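Side-chain contacts in TssK (Serratia sp. FS14, PDB 5Y0E), which probably serves as a trimeric baseplate component of the bacterial type VI secretion system, joining the baseplate to the membrane complex: residues Ala264-Phe269 and Leu303-Gly308; Ile241-Gly246 and Ala270-Ser275; Gln211-Gln216 and Leu309-Glu314; Val323-Ser326 and Asn330-Thr333; Ala401-Phe406 and Gly434-Phe439. All coordinates share one frame; numbering follows the deposited sequence.

Contact 1: Ala264-Phe269 and Leu303-Gly308; sequences ADWLQF and LLLRQG
The Phe269 ring carries Leu305 on one face and the ring of His244 on the other. On the leucine side methyl CD2 stands 3.7 Å above the ring plane, offset toward the rim at Phe269 CD2. This is a CH-pi contact: Leu305 CD2 is 4.1 Å from the centroid of the Phe269 ring and 25° from its normal. The indole of Trp266 is met differently. Leu305 CD1 comes at it obliquely, and the nearest side-chain pair is Trp266 CB with Leu305 CD1 at 4.3 Å. One branched leucine therefore serves two aromatic residues, giving a methyl to each, and this is why a residue with a forked end suits the spot. Phe269 holds its CG anti to the backbone N (chi1 -168°), beside the carbonyl carbon, and from there one ring face meets the leucine.

No hydrogen bond crosses between the segments, as expected where both sides are hydrocarbon and buried. Across the contact the leucine's closest approach to a polar atom is Leu305 CD2 to the carbonyl oxygen Trp266 O, 4.3 Å. Polar chemistry lies on another side of helix 259-273: Gln268 NE2 bonds back to Ala264 O at 2.9 Å, and its OE1 makes a weak hydrogen bond to Gln247 of the second subunit. Trp266 also packs on Phe202, Ile203 and Leu206 of helix 197-222, while Phe269 reaches Leu210 there and Leu240 of helix 229-253. Aromatic and leucine side chains from four helices thus meet in one apolar interior, the hallmark of a four-helix bundle.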
# COMPACT_ATOMS: atom_id res chain seq x y z
N ALA A 264 -5.07 5.73 -1.50
CA ALA A 264 -3.76 6.32 -1.72
C ALA A 264 -2.93 5.50 -2.69
O ALA A 264 -2.19 6.06 -3.50
CB ALA A 264 -3.04 6.46 -0.39
N ASP A 265 -3.05 4.19 -2.65
CA ASP A 265 -2.32 3.40 -3.62
C ASP A 265 -2.89 3.60 -5.02
O ASP A 265 -2.14 3.73 -5.99
CB ASP A 265 -2.35 1.92 -3.23
CG ASP A 265 -1.39 1.57 -2.12
OD1 ASP A 265 -0.57 2.41 -1.70
OD2 ASP A 265 -1.43 0.43 -1.66
N TRP A 266 -4.21 3.61 -5.16
CA TRP A 266 -4.81 3.67 -6.47
C TRP A 266 -4.65 5.04 -7.11
O TRP A 266 -4.49 5.15 -8.32
CB TRP A 266 -6.28 3.25 -6.36
CG TRP A 266 -6.43 1.80 -6.13
CD1 TRP A 266 -5.45 0.92 -5.88
CD2 TRP A 266 -7.64 1.04 -6.15
NE1 TRP A 266 -5.96 -0.33 -5.76
CE2 TRP A 266 -7.31 -0.28 -5.92
CE3 TRP A 266 -8.97 1.36 -6.38
CZ2 TRP A 266 -8.24 -1.29 -5.89
CZ3 TRP A 266 -9.90 0.35 -6.33
CH2 TRP A 266 -9.54 -0.96 -6.09
N LEU A 267 -4.65 6.09 -6.30
CA LEU A 267 -4.41 7.42 -6.83
C LEU A 267 -3.04 7.53 -7.47
O LEU A 267 -2.89 8.08 -8.56
CB LEU A 267 -4.56 8.44 -5.72
CG LEU A 267 -4.23 9.88 -6.04
CD1 LEU A 267 -5.14 10.40 -7.14
CD2 LEU A 267 -4.39 10.69 -4.80
N GLN A 268 -2.02 6.99 -6.80
CA GLN A 268 -0.69 7.00 -7.36
C GLN A 268 -0.63 6.18 -8.63
O GLN A 268 -0.04 6.59 -9.62
CB GLN A 268 0.32 6.49 -6.34
CG GLN A 268 0.59 7.41 -5.19
CD GLN A 268 1.35 6.72 -4.06
OE1 GLN A 268 2.52 6.44 -4.16
NE2 GLN A 268 0.65 6.43 -2.99
N PHE A 269 -1.23 5.00 -8.61
CA PHE A 269 -1.38 4.22 -9.82
C PHE A 269 -1.95 5.09 -10.94
O PHE A 269 -1.40 5.15 -12.03
CB PHE A 269 -2.28 3.03 -9.50
CG PHE A 269 -2.32 1.98 -10.57
CD1 PHE A 269 -1.46 2.02 -11.64
CD2 PHE A 269 -3.24 0.96 -10.50
CE1 PHE A 269 -1.52 1.07 -12.59
CE2 PHE A 269 -3.30 0.02 -11.45
CZ PHE A 269 -2.44 0.08 -12.51
N LEU A 303 -12.56 5.20 -12.83
CA LEU A 303 -12.66 5.66 -14.20
C LEU A 303 -11.28 5.83 -14.80
O LEU A 303 -10.96 5.26 -15.84
CB LEU A 303 -13.43 6.97 -14.25
CG LEU A 303 -14.73 7.07 -15.02
CD1 LEU A 303 -15.20 8.45 -14.96
CD2 LEU A 303 -14.58 6.67 -16.44
N LEU A 304 -10.45 6.64 -14.14
CA LEU A 304 -9.09 6.84 -14.63
C LEU A 304 -8.37 5.53 -14.88
O LEU A 304 -7.64 5.39 -15.85
CB LEU A 304 -8.32 7.70 -13.65
CG LEU A 304 -8.86 9.12 -13.45
CD1 LEU A 304 -8.20 9.71 -12.25
CD2 LEU A 304 -8.62 10.01 -14.66
N LEU A 305 -8.56 4.55 -14.00
CA LEU A 305 -7.81 3.32 -14.17
C LEU A 305 -8.35 2.52 -15.33
O LEU A 305 -7.59 1.93 -16.09
CB LEU A 305 -7.84 2.51 -12.89
CG LEU A 305 -7.18 3.26 -11.74
CD1 LEU A 305 -7.48 2.59 -10.40
CD2 LEU A 305 -5.69 3.35 -11.99
N ARG A 306 -9.67 2.53 -15.51
CA ARG A 306 -10.23 1.84 -16.67
C ARG A 306 -9.81 2.52 -17.97
O ARG A 306 -9.49 1.84 -18.95
CB ARG A 306 -11.74 1.73 -16.54
CG ARG A 306 -12.16 0.87 -15.35
CD ARG A 306 -13.65 0.77 -15.15
NE ARG A 306 -14.07 -0.63 -15.15
CZ ARG A 306 -14.62 -1.26 -14.11
NH1 ARG A 306 -14.85 -0.63 -12.97
NH2 ARG A 306 -14.97 -2.54 -14.24
N GLN A 307 -9.75 3.84 -17.99
CA GLN A 307 -9.32 4.50 -19.21
C GLN A 307 -7.89 4.13 -19.54
O GLN A 307 -7.56 3.91 -20.71
CB GLN A 307 -9.45 6.01 -19.08
CG GLN A 307 -10.88 6.44 -19.01
CD GLN A 307 -11.04 7.92 -18.75
OE1 GLN A 307 -10.06 8.69 -18.72
NE2 GLN A 307 -12.28 8.35 -18.57
N GLY A 308 -7.02 4.06 -18.53
CA GLY A 308 -5.63 3.78 -18.79
C GLY A 308 -5.36 2.35 -19.17
O GLY A 308 -4.35 2.08 -19.81

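Contact 2: Ile241-Gly246 and Ala270-Ser275; sequences INRHLG and ATELAS
Arg243 and Glu272 reach for each other from opposite directions, each from its own helix. In both, CG stands anti to the backbone N, at chi1 174° for the arginine and -169° for the glutamate. Glu272 then runs on extended, whereas Arg243 bends at chi3, and the guanidinium and carboxylate planes end 44° apart. Glu272 OE2 sits at the edge of the guanidinium, close to its plane, shared between Arg243 NH1 at 3.3 Å and Arg243 NH2 at 3.4 Å. A third bond joins Arg243 NH2 to Glu272 OE1, also 3.4 Å. All three are weak, so the salt bridge within the chain is loose.

The pair belongs to the trimer interface, where the helical bundles of the three subunits face one another. The stronger partners lie across it: Arg243 NE forms a salt bridge with Glu272 of the third subunit, and Glu272 OE2 one with Arg243 NE of the second, so the charges close into a ring of alternating partners. Long, flexible side chains suit this task, since each must serve its own chain and a neighbour. The surrounding arginines would be expected to keep the buried Glu272 ionised. Nearby, Ser275 OG is hydrogen-bonded to Asn242 ND2 of the second subunit.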
# COMPACT_ATOMS: atom_id res chain seq x y z
N ILE A 241 1.90 -2.37 -14.46
CA ILE A 241 0.86 -3.35 -14.20
C ILE A 241 1.36 -4.42 -13.23
O ILE A 241 0.63 -4.84 -12.33
CB ILE A 241 0.38 -3.94 -15.54
CG1 ILE A 241 -0.28 -2.83 -16.37
CG2 ILE A 241 -0.56 -5.07 -15.36
CD1 ILE A 241 -0.68 -3.25 -17.74
N ASN A 242 2.61 -4.85 -13.37
CA ASN A 242 3.10 -5.96 -12.56
C ASN A 242 3.23 -5.58 -11.09
O ASN A 242 2.88 -6.36 -10.21
CB ASN A 242 4.42 -6.46 -13.11
CG ASN A 242 4.23 -7.36 -14.29
OD1 ASN A 242 3.17 -7.92 -14.47
ND2 ASN A 242 5.27 -7.53 -15.08
N ARG A 243 3.69 -4.36 -10.80
CA ARG A 243 3.72 -3.88 -9.43
C ARG A 243 2.35 -3.97 -8.77
O ARG A 243 2.25 -4.34 -7.60
CB ARG A 243 4.22 -2.44 -9.37
CG ARG A 243 4.14 -1.86 -7.98
CD ARG A 243 4.18 -0.37 -7.93
NE ARG A 243 5.05 0.18 -8.97
CZ ARG A 243 5.03 1.45 -9.37
NH1 ARG A 243 4.21 2.29 -8.81
NH2 ARG A 243 5.85 1.87 -10.33
N HIS A 244 1.30 -3.63 -9.49
CA HIS A 244 -0.03 -3.60 -8.92
C HIS A 244 -0.74 -4.95 -8.92
O HIS A 244 -1.70 -5.13 -8.19
CB HIS A 244 -0.85 -2.53 -9.66
CG HIS A 244 -0.38 -1.15 -9.37
ND1 HIS A 244 0.58 -0.52 -10.13
CD2 HIS A 244 -0.67 -0.29 -8.37
CE1 HIS A 244 0.84 0.67 -9.62
NE2 HIS A 244 0.10 0.82 -8.55
N LEU A 245 -0.28 -5.90 -9.73
CA LEU A 245 -0.68 -7.29 -9.52
C LEU A 245 -0.46 -7.72 -8.07
O LEU A 245 -1.32 -8.36 -7.45
CB LEU A 245 0.10 -8.19 -10.45
CG LEU A 245 -0.51 -8.51 -11.81
CD1 LEU A 245 0.35 -9.55 -12.50
CD2 LEU A 245 -1.91 -9.03 -11.63
N GLY A 246 0.68 -7.33 -7.52
CA GLY A 246 0.99 -7.71 -6.17
C GLY A 246 0.24 -6.87 -5.18
O GLY A 246 -0.27 -7.38 -4.20
N ALA A 270 -3.02 5.83 -10.67
CA ALA A 270 -3.64 6.63 -11.71
C ALA A 270 -2.70 7.72 -12.20
O ALA A 270 -2.48 7.88 -13.40
CB ALA A 270 -4.95 7.22 -11.22
N THR A 271 -2.12 8.48 -11.28
CA THR A 271 -1.32 9.60 -11.74
C THR A 271 -0.07 9.15 -12.47
O THR A 271 0.40 9.86 -13.35
CB THR A 271 -0.98 10.53 -10.59
OG1 THR A 271 -0.08 9.89 -9.68
CG2 THR A 271 -2.23 10.96 -9.89
N GLU A 272 0.48 7.98 -12.15
CA GLU A 272 1.58 7.48 -12.97
C GLU A 272 1.08 6.96 -14.32
O GLU A 272 1.79 7.02 -15.31
CB GLU A 272 2.37 6.40 -12.23
CG GLU A 272 3.69 6.01 -12.87
CD GLU A 272 4.51 4.99 -12.06
OE1 GLU A 272 5.28 4.25 -12.67
OE2 GLU A 272 4.41 4.94 -10.82
N LEU A 273 -0.14 6.45 -14.36
CA LEU A 273 -0.70 5.95 -15.61
C LEU A 273 -0.93 7.08 -16.62
O LEU A 273 -0.75 6.88 -17.82
CB LEU A 273 -1.99 5.20 -15.28
CG LEU A 273 -2.62 4.24 -16.26
CD1 LEU A 273 -1.60 3.34 -16.79
CD2 LEU A 273 -3.71 3.47 -15.56
N ALA A 274 -1.26 8.28 -16.15
CA ALA A 274 -1.35 9.46 -17.00
C ALA A 274 -0.11 9.66 -17.84
O ALA A 274 -0.20 10.26 -18.91
CB ALA A 274 -1.59 10.70 -16.15
N SER A 275 1.04 9.16 -17.41
CA SER A 275 2.22 9.21 -18.24
C SER A 275 1.97 8.62 -19.60
O SER A 275 2.52 9.09 -20.60
CB SER A 275 3.36 8.49 -17.55
OG SER A 275 3.70 9.13 -16.34

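Contact 3: Gln211-Gln216 and Leu309-Glu314; sequences QQRSQQ and LSVVLE
Van der Waals contact dominates between Arg213 and Val311, whose side chains meet at a slant. Methyl CG1 of the valine lies over the centre of the guanidinium, 3.4 Å above its plane, with Val311 CG1 and Arg213 CZ 3.5 Å apart. The second methyl touches more lightly: Val311 CG2 is 3.9 Å from Arg213 NH1. An arginine suits this place because its flat end has a face without N-H donors to take a methyl, while the N-H groups point out around the rim. Bends at chi2 (-45°) and chi3 (-56°) fold the chain over to lay that face against the valine. Arg213 CD runs past the carbonyl oxygen of Leu309 at 3.6 Å.

No hydrogen bond crosses between the two segments. Arg213 NH2 donates to Gln216 OE1 at 3.0 Å, one turn on, at an N-H...O angle of 138°; since the acceptor lies out of the guanidinium plane, the bond is bent, yet it steadies the group's rotation.

Leu309 ends helix 294-309 and packs on Leu209 and Leu210 of helix 197-222; Arg213 also touches Ile241 of helix 229-253. From here the chain leaves the helical bundle for strand 317-324, with Val311 meeting Pro398 on the way.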
# COMPACT_ATOMS: atom_id res chain seq x y z
N GLN A 211 -4.98 -8.76 -14.32
CA GLN A 211 -4.57 -10.07 -14.79
C GLN A 211 -4.72 -10.16 -16.30
O GLN A 211 -3.88 -10.78 -16.97
CB GLN A 211 -5.36 -11.16 -14.09
CG GLN A 211 -4.97 -11.32 -12.63
CD GLN A 211 -6.06 -11.96 -11.81
OE1 GLN A 211 -7.21 -11.99 -12.22
NE2 GLN A 211 -5.71 -12.45 -10.64
N GLN A 212 -5.75 -9.53 -16.85
CA GLN A 212 -5.95 -9.60 -18.29
C GLN A 212 -4.84 -8.86 -19.03
O GLN A 212 -4.20 -9.42 -19.93
CB GLN A 212 -7.33 -9.06 -18.63
CG GLN A 212 -8.45 -10.00 -18.21
CD GLN A 212 -9.77 -9.30 -17.93
OE1 GLN A 212 -9.90 -8.11 -18.08
NE2 GLN A 212 -10.75 -10.07 -17.51
N ARG A 213 -4.54 -7.63 -18.62
CA ARG A 213 -3.57 -6.87 -19.39
C ARG A 213 -2.18 -7.44 -19.21
O ARG A 213 -1.37 -7.41 -20.14
CB ARG A 213 -3.62 -5.40 -18.98
CG ARG A 213 -4.93 -4.72 -19.33
CD ARG A 213 -5.38 -5.05 -20.71
NE ARG A 213 -4.38 -4.73 -21.71
CZ ARG A 213 -4.19 -5.45 -22.82
NH1 ARG A 213 -4.93 -6.53 -23.05
NH2 ARG A 213 -3.24 -5.10 -23.67
N SER A 214 -1.90 -7.95 -18.03
CA SER A 214 -0.62 -8.59 -17.76
C SER A 214 -0.40 -9.80 -18.66
O SER A 214 0.68 -9.98 -19.23
CB SER A 214 -0.60 -9.02 -16.31
OG SER A 214 0.71 -9.11 -15.87
N GLN A 215 -1.40 -10.65 -18.77
CA GLN A 215 -1.28 -11.83 -19.60
C GLN A 215 -1.02 -11.44 -21.05
O GLN A 215 -0.13 -11.99 -21.70
CB GLN A 215 -2.57 -12.65 -19.48
CG GLN A 215 -2.61 -13.97 -20.21
CD GLN A 215 -4.02 -14.34 -20.68
OE1 GLN A 215 -4.94 -13.49 -20.66
NE2 GLN A 215 -4.21 -15.59 -21.11
N GLN A 216 -1.81 -10.54 -21.56
CA GLN A 216 -1.68 -10.15 -22.92
C GLN A 216 -0.40 -9.41 -23.21
O GLN A 216 0.28 -9.73 -24.14
CB GLN A 216 -2.90 -9.35 -23.33
CG GLN A 216 -3.18 -9.35 -24.80
CD GLN A 216 -2.23 -8.47 -25.55
OE1 GLN A 216 -1.95 -7.37 -25.13
NE2 GLN A 216 -1.70 -8.98 -26.63
N LEU A 309 -6.24 1.44 -18.80
CA LEU A 309 -6.01 0.02 -19.00
C LEU A 309 -6.90 -0.61 -20.05
O LEU A 309 -6.60 -1.70 -20.51
CB LEU A 309 -6.19 -0.72 -17.68
CG LEU A 309 -5.24 -0.25 -16.58
CD1 LEU A 309 -5.61 -0.72 -15.18
CD2 LEU A 309 -3.84 -0.68 -16.93
N SER A 310 -7.99 0.03 -20.45
CA SER A 310 -8.90 -0.60 -21.39
C SER A 310 -8.31 -0.67 -22.80
O SER A 310 -7.60 0.23 -23.23
CB SER A 310 -10.21 0.14 -21.44
OG SER A 310 -11.16 -0.67 -22.07
N VAL A 311 -8.63 -1.74 -23.50
CA VAL A 311 -8.22 -1.97 -24.88
C VAL A 311 -9.42 -2.18 -25.79
O VAL A 311 -9.30 -2.74 -26.86
CB VAL A 311 -7.23 -3.15 -24.97
CG1 VAL A 311 -5.98 -2.85 -24.22
CG2 VAL A 311 -7.87 -4.44 -24.46
N VAL A 312 -10.59 -1.74 -25.35
CA VAL A 312 -11.80 -1.78 -26.15
C VAL A 312 -12.48 -0.43 -26.05
O VAL A 312 -12.15 0.40 -25.21
CB VAL A 312 -12.77 -2.89 -25.72
CG1 VAL A 312 -12.10 -4.21 -25.84
CG2 VAL A 312 -13.27 -2.64 -24.32
N LEU A 313 -13.43 -0.20 -26.94
CA LEU A 313 -14.11 1.08 -27.01
C LEU A 313 -15.24 1.20 -26.00
O LEU A 313 -16.23 0.49 -26.10
CB LEU A 313 -14.73 1.26 -28.39
CG LEU A 313 -15.14 2.66 -28.78
CD1 LEU A 313 -13.91 3.52 -28.90
CD2 LEU A 313 -15.87 2.59 -30.10
N GLU A 314 -15.06 2.09 -25.03
CA GLU A 314 -16.06 2.33 -24.01
C GLU A 314 -16.41 0.97 -23.44
O GLU A 314 -15.53 0.25 -22.98
CB GLU A 314 -17.31 3.02 -24.53
CG GLU A 314 -17.02 4.17 -25.45
CD GLU A 314 -17.36 5.50 -24.82
OE1 GLU A 314 -17.63 5.51 -23.60
OE2 GLU A 314 -17.36 6.52 -25.55

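Contact 4: Val323-Ser326 and Asn330-Thr333; sequences VERS and NVAT
Val323 O receives the shortest bond between the two segments, from Val331 N at 2.8 Å, with an N-H...O angle of 150°. The same oxygen has a second, softer neighbour, the CA-H of Asn330, whose CA is 3.3 Å away. The return bond, Val323 N to Val331 O, measures 3.0 Å and makes Val323 and Val331 an antiparallel hydrogen-bonded pair. Glu324 and Asn330 follow as the non-hydrogen-bonded pair, their CA atoms closer together.

These pairs lie near the turn of the beta hairpin formed by strands 317-324 and 329-333 in the antiparallel sheet of the C-terminal part. Strand 329-333 is bonded on its other edge to strand 423-428, through Asn330 with Leu426 and Ala332 with Phe424.

The two valines share one face of the sheet, and beta-branched residues fit the extended backbone well. Beyond the strand's end Arg325 bends at chi3 and turns its guanidinium back over Val331. Val331 CG2 stands over the centre of that group, 3.8 Å from Arg325 CZ, and Val331 CG1 comes within 3.9 Å of Arg325 NH1. The exposed arginine thereby lays its flat side over a buried valine.

Glu324 and Asn330 occupy the other face. With CG anti to its carbonyl carbon (chi1 -69°), Asn330 swings its amide toward the partner strand, where OD1 rests 3.3 Å from Glu324 CA and 3.6 Å from Glu324 CB. The extended glutamate carries its carboxylate onward, its plane 37° from that of the asparagine amide.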
# COMPACT_ATOMS: atom_id res chain seq x y z
N VAL A 323 -11.08 -18.35 -14.61
CA VAL A 323 -10.45 -18.77 -13.36
C VAL A 323 -10.40 -20.29 -13.35
O VAL A 323 -11.43 -20.96 -13.42
CB VAL A 323 -11.21 -18.22 -12.15
CG1 VAL A 323 -10.50 -18.62 -10.89
CG2 VAL A 323 -11.31 -16.71 -12.24
N GLU A 324 -9.19 -20.83 -13.29
CA GLU A 324 -9.01 -22.27 -13.27
C GLU A 324 -9.38 -22.82 -11.90
O GLU A 324 -8.92 -22.31 -10.88
CB GLU A 324 -7.57 -22.63 -13.61
CG GLU A 324 -7.33 -24.10 -13.85
CD GLU A 324 -5.95 -24.38 -14.42
OE1 GLU A 324 -5.66 -25.55 -14.73
OE2 GLU A 324 -5.16 -23.44 -14.55
N ARG A 325 -10.21 -23.86 -11.87
CA ARG A 325 -10.62 -24.45 -10.61
C ARG A 325 -10.51 -25.96 -10.59
O ARG A 325 -10.92 -26.58 -9.60
CB ARG A 325 -12.05 -24.02 -10.25
CG ARG A 325 -12.15 -23.54 -8.81
CD ARG A 325 -13.30 -22.58 -8.61
NE ARG A 325 -14.60 -23.18 -8.87
CZ ARG A 325 -15.72 -22.48 -9.02
NH1 ARG A 325 -15.70 -21.16 -8.93
NH2 ARG A 325 -16.87 -23.10 -9.24
N SER A 326 -9.99 -26.58 -11.64
CA SER A 326 -9.71 -28.00 -11.64
C SER A 326 -8.63 -28.23 -12.68
O SER A 326 -7.88 -27.31 -13.01
CB SER A 326 -10.95 -28.83 -11.97
OG SER A 326 -12.09 -28.32 -11.31
N ASN A 330 -12.50 -24.48 -16.16
CA ASN A 330 -12.40 -23.06 -15.84
C ASN A 330 -13.80 -22.52 -15.56
O ASN A 330 -14.80 -23.08 -15.99
CB ASN A 330 -11.77 -22.24 -16.96
CG ASN A 330 -10.30 -22.54 -17.14
OD1 ASN A 330 -9.45 -21.88 -16.56
ND2 ASN A 330 -10.00 -23.53 -17.96
N VAL A 331 -13.84 -21.40 -14.85
CA VAL A 331 -15.09 -20.78 -14.49
C VAL A 331 -14.98 -19.30 -14.80
O VAL A 331 -14.06 -18.63 -14.32
CB VAL A 331 -15.45 -21.01 -13.02
CG1 VAL A 331 -16.52 -20.04 -12.59
CG2 VAL A 331 -15.93 -22.41 -12.84
N ALA A 332 -15.91 -18.80 -15.59
CA ALA A 332 -15.97 -17.39 -15.95
C ALA A 332 -17.20 -16.82 -15.27
O ALA A 332 -18.32 -16.94 -15.78
CB ALA A 332 -16.04 -17.21 -17.46
N THR A 333 -17.04 -16.13 -14.17
CA THR A 333 -18.20 -15.55 -13.56
C THR A 333 -18.60 -14.38 -14.40
O THR A 333 -17.77 -13.65 -14.86
CB THR A 333 -17.90 -15.07 -12.15
OG1 THR A 333 -17.30 -13.78 -12.20
CG2 THR A 333 -16.95 -16.02 -11.48

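Contact 5: Ala401-Phe406 and Gly434-Phe439; sequences AGYTYF and GLDMEF
Two first torsions aim Tyr403 and Asp436 at each other: the tyrosine CG stands anti to its carbonyl carbon (chi1 -77°), and the aspartate CG is anti to its backbone N (chi1 178°). The phenol meets the carboxylate at its hydroxyl edge. Asp436 OD2 lies in the plane of the ring, 3.3 Å from Tyr403 CZ and 3.4 Å from Tyr403 CE2, while the carboxylate itself is turned 90° to that ring. Tyr403 OH donates to Asp436 OD2 at a modelled distance of 2.4 Å. That is very short, and at this resolution the exact length is doubtful.

The long tyrosine suits its place because strands 404-408 and 436-443 are not neighbours: strand 343-350 runs between them in the sheet. The phenol has to span it, passing Arg350, before it reaches the short aspartate. His400 sets its ring edge-to-face with Tyr403 and is hydrogen-bonded through NE2 to Glu438, and Arg395 of the third subunit packs on Asp436.

That direction, hydroxyl to OD2, is consistent with an ionised Asp436, though the length supports nothing further. Such a bond would give a buried carboxylate oxygen a donor and tie the loop before one strand to the start of another.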
# COMPACT_ATOMS: atom_id res chain seq x y z
N ALA A 401 -3.55 -12.25 -34.29
CA ALA A 401 -3.25 -13.06 -35.46
C ALA A 401 -2.69 -14.39 -35.02
O ALA A 401 -1.76 -14.44 -34.22
CB ALA A 401 -2.24 -12.35 -36.35
N GLY A 402 -3.26 -15.46 -35.54
CA GLY A 402 -2.92 -16.79 -35.11
C GLY A 402 -3.89 -17.41 -34.13
O GLY A 402 -3.76 -18.59 -33.82
N TYR A 403 -4.84 -16.65 -33.61
CA TYR A 403 -5.89 -17.21 -32.78
C TYR A 403 -7.11 -17.53 -33.63
O TYR A 403 -7.35 -16.93 -34.68
CB TYR A 403 -6.29 -16.26 -31.66
CG TYR A 403 -5.36 -16.17 -30.50
CD1 TYR A 403 -4.02 -15.87 -30.67
CD2 TYR A 403 -5.82 -16.35 -29.21
CE1 TYR A 403 -3.17 -15.77 -29.59
CE2 TYR A 403 -5.00 -16.24 -28.14
CZ TYR A 403 -3.67 -15.95 -28.32
OH TYR A 403 -2.85 -15.85 -27.23
N THR A 404 -7.90 -18.46 -33.14
CA THR A 404 -9.18 -18.80 -33.71
C THR A 404 -10.25 -18.33 -32.75
O THR A 404 -10.07 -18.40 -31.54
CB THR A 404 -9.29 -20.29 -33.95
OG1 THR A 404 -8.25 -20.68 -34.84
CG2 THR A 404 -10.59 -20.63 -34.59
N TYR A 405 -11.34 -17.84 -33.31
CA TYR A 405 -12.39 -17.20 -32.55
C TYR A 405 -13.65 -18.01 -32.74
O TYR A 405 -14.11 -18.19 -33.87
CB TYR A 405 -12.58 -15.76 -33.00
CG TYR A 405 -11.40 -14.95 -32.62
CD1 TYR A 405 -10.22 -15.01 -33.35
CD2 TYR A 405 -11.44 -14.14 -31.50
CE1 TYR A 405 -9.14 -14.29 -32.99
CE2 TYR A 405 -10.36 -13.42 -31.13
CZ TYR A 405 -9.21 -13.49 -31.87
OH TYR A 405 -8.15 -12.74 -31.46
N PHE A 406 -14.19 -18.50 -31.65
CA PHE A 406 -15.40 -19.30 -31.66
C PHE A 406 -16.49 -18.50 -30.98
O PHE A 406 -16.34 -18.08 -29.84
CB PHE A 406 -15.18 -20.62 -30.93
CG PHE A 406 -14.14 -21.46 -31.54
CD1 PHE A 406 -14.45 -22.32 -32.57
CD2 PHE A 406 -12.84 -21.40 -31.10
CE1 PHE A 406 -13.50 -23.10 -33.14
CE2 PHE A 406 -11.87 -22.19 -31.68
CZ PHE A 406 -12.20 -23.05 -32.70
N GLY A 434 0.21 -25.87 -25.07
CA GLY A 434 0.36 -24.47 -25.34
C GLY A 434 -0.91 -23.66 -25.28
O GLY A 434 -0.87 -22.47 -25.58
N LEU A 435 -2.01 -24.26 -24.87
CA LEU A 435 -3.30 -23.60 -24.91
C LEU A 435 -3.24 -22.22 -24.28
O LEU A 435 -2.64 -22.03 -23.23
CB LEU A 435 -4.33 -24.44 -24.19
CG LEU A 435 -5.72 -23.84 -24.28
CD1 LEU A 435 -6.19 -23.95 -25.70
CD2 LEU A 435 -6.65 -24.56 -23.37
N ASP A 436 -3.82 -21.25 -24.97
CA ASP A 436 -4.07 -19.94 -24.40
C ASP A 436 -5.46 -19.53 -24.83
O ASP A 436 -5.84 -19.74 -25.98
CB ASP A 436 -3.05 -18.89 -24.87
CG ASP A 436 -3.33 -17.51 -24.30
OD1 ASP A 436 -3.37 -17.37 -23.07
OD2 ASP A 436 -3.54 -16.56 -25.09
N MET A 437 -6.24 -18.99 -23.90
CA MET A 437 -7.61 -18.65 -24.22
C MET A 437 -7.95 -17.28 -23.66
O MET A 437 -7.33 -16.80 -22.71
CB MET A 437 -8.60 -19.66 -23.69
CG MET A 437 -8.54 -20.96 -24.43
SD MET A 437 -9.75 -22.16 -23.90
CE MET A 437 -9.73 -21.88 -22.15
N GLU A 438 -8.90 -16.65 -24.31
CA GLU A 438 -9.52 -15.43 -23.83
C GLU A 438 -11.01 -15.60 -23.99
O GLU A 438 -11.48 -16.22 -24.95
CB GLU A 438 -9.03 -14.20 -24.60
CG GLU A 438 -7.55 -13.98 -24.50
CD GLU A 438 -7.09 -12.70 -25.16
OE1 GLU A 438 -7.91 -12.01 -25.77
OE2 GLU A 438 -5.90 -12.38 -25.07
N PHE A 439 -11.76 -15.08 -23.04
CA PHE A 439 -13.20 -15.19 -23.03
C PHE A 439 -13.77 -13.78 -23.00
O PHE A 439 -13.50 -13.02 -22.07
CB PHE A 439 -13.68 -15.99 -21.83
CG PHE A 439 -15.09 -16.42 -21.93
CD1 PHE A 439 -15.44 -17.46 -22.73
CD2 PHE A 439 -16.07 -15.78 -21.21
CE1 PHE A 439 -16.74 -17.86 -22.83
CE2 PHE A 439 -17.38 -16.18 -21.31
CZ PHE A 439 -17.71 -17.22 -22.12

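Overall arrangement
Contacts 1 and 2 are buried and share helix 259-273, which turns Phe269 to the apolar interior of the bundle and Glu272 to the trimer interface; they touch through Phe269 and His244. Contact 3, partly buried, lies where helix 294-309 ends against helix 197-222, and Ile241 of contact 2 meets Arg213 there. Contacts 4 and 5 belong to the C-terminal sheet: one is a surface hairpin held by backbone bonds, the other a partly buried bond between side chains, and Ala332 packs on Phe439 between them. Gln215 beside Asp436 brings contact 3 up to contact 5. Arginine pairs with carboxylates in contact 2 but lays its flat face on valines in contacts 3 and 4.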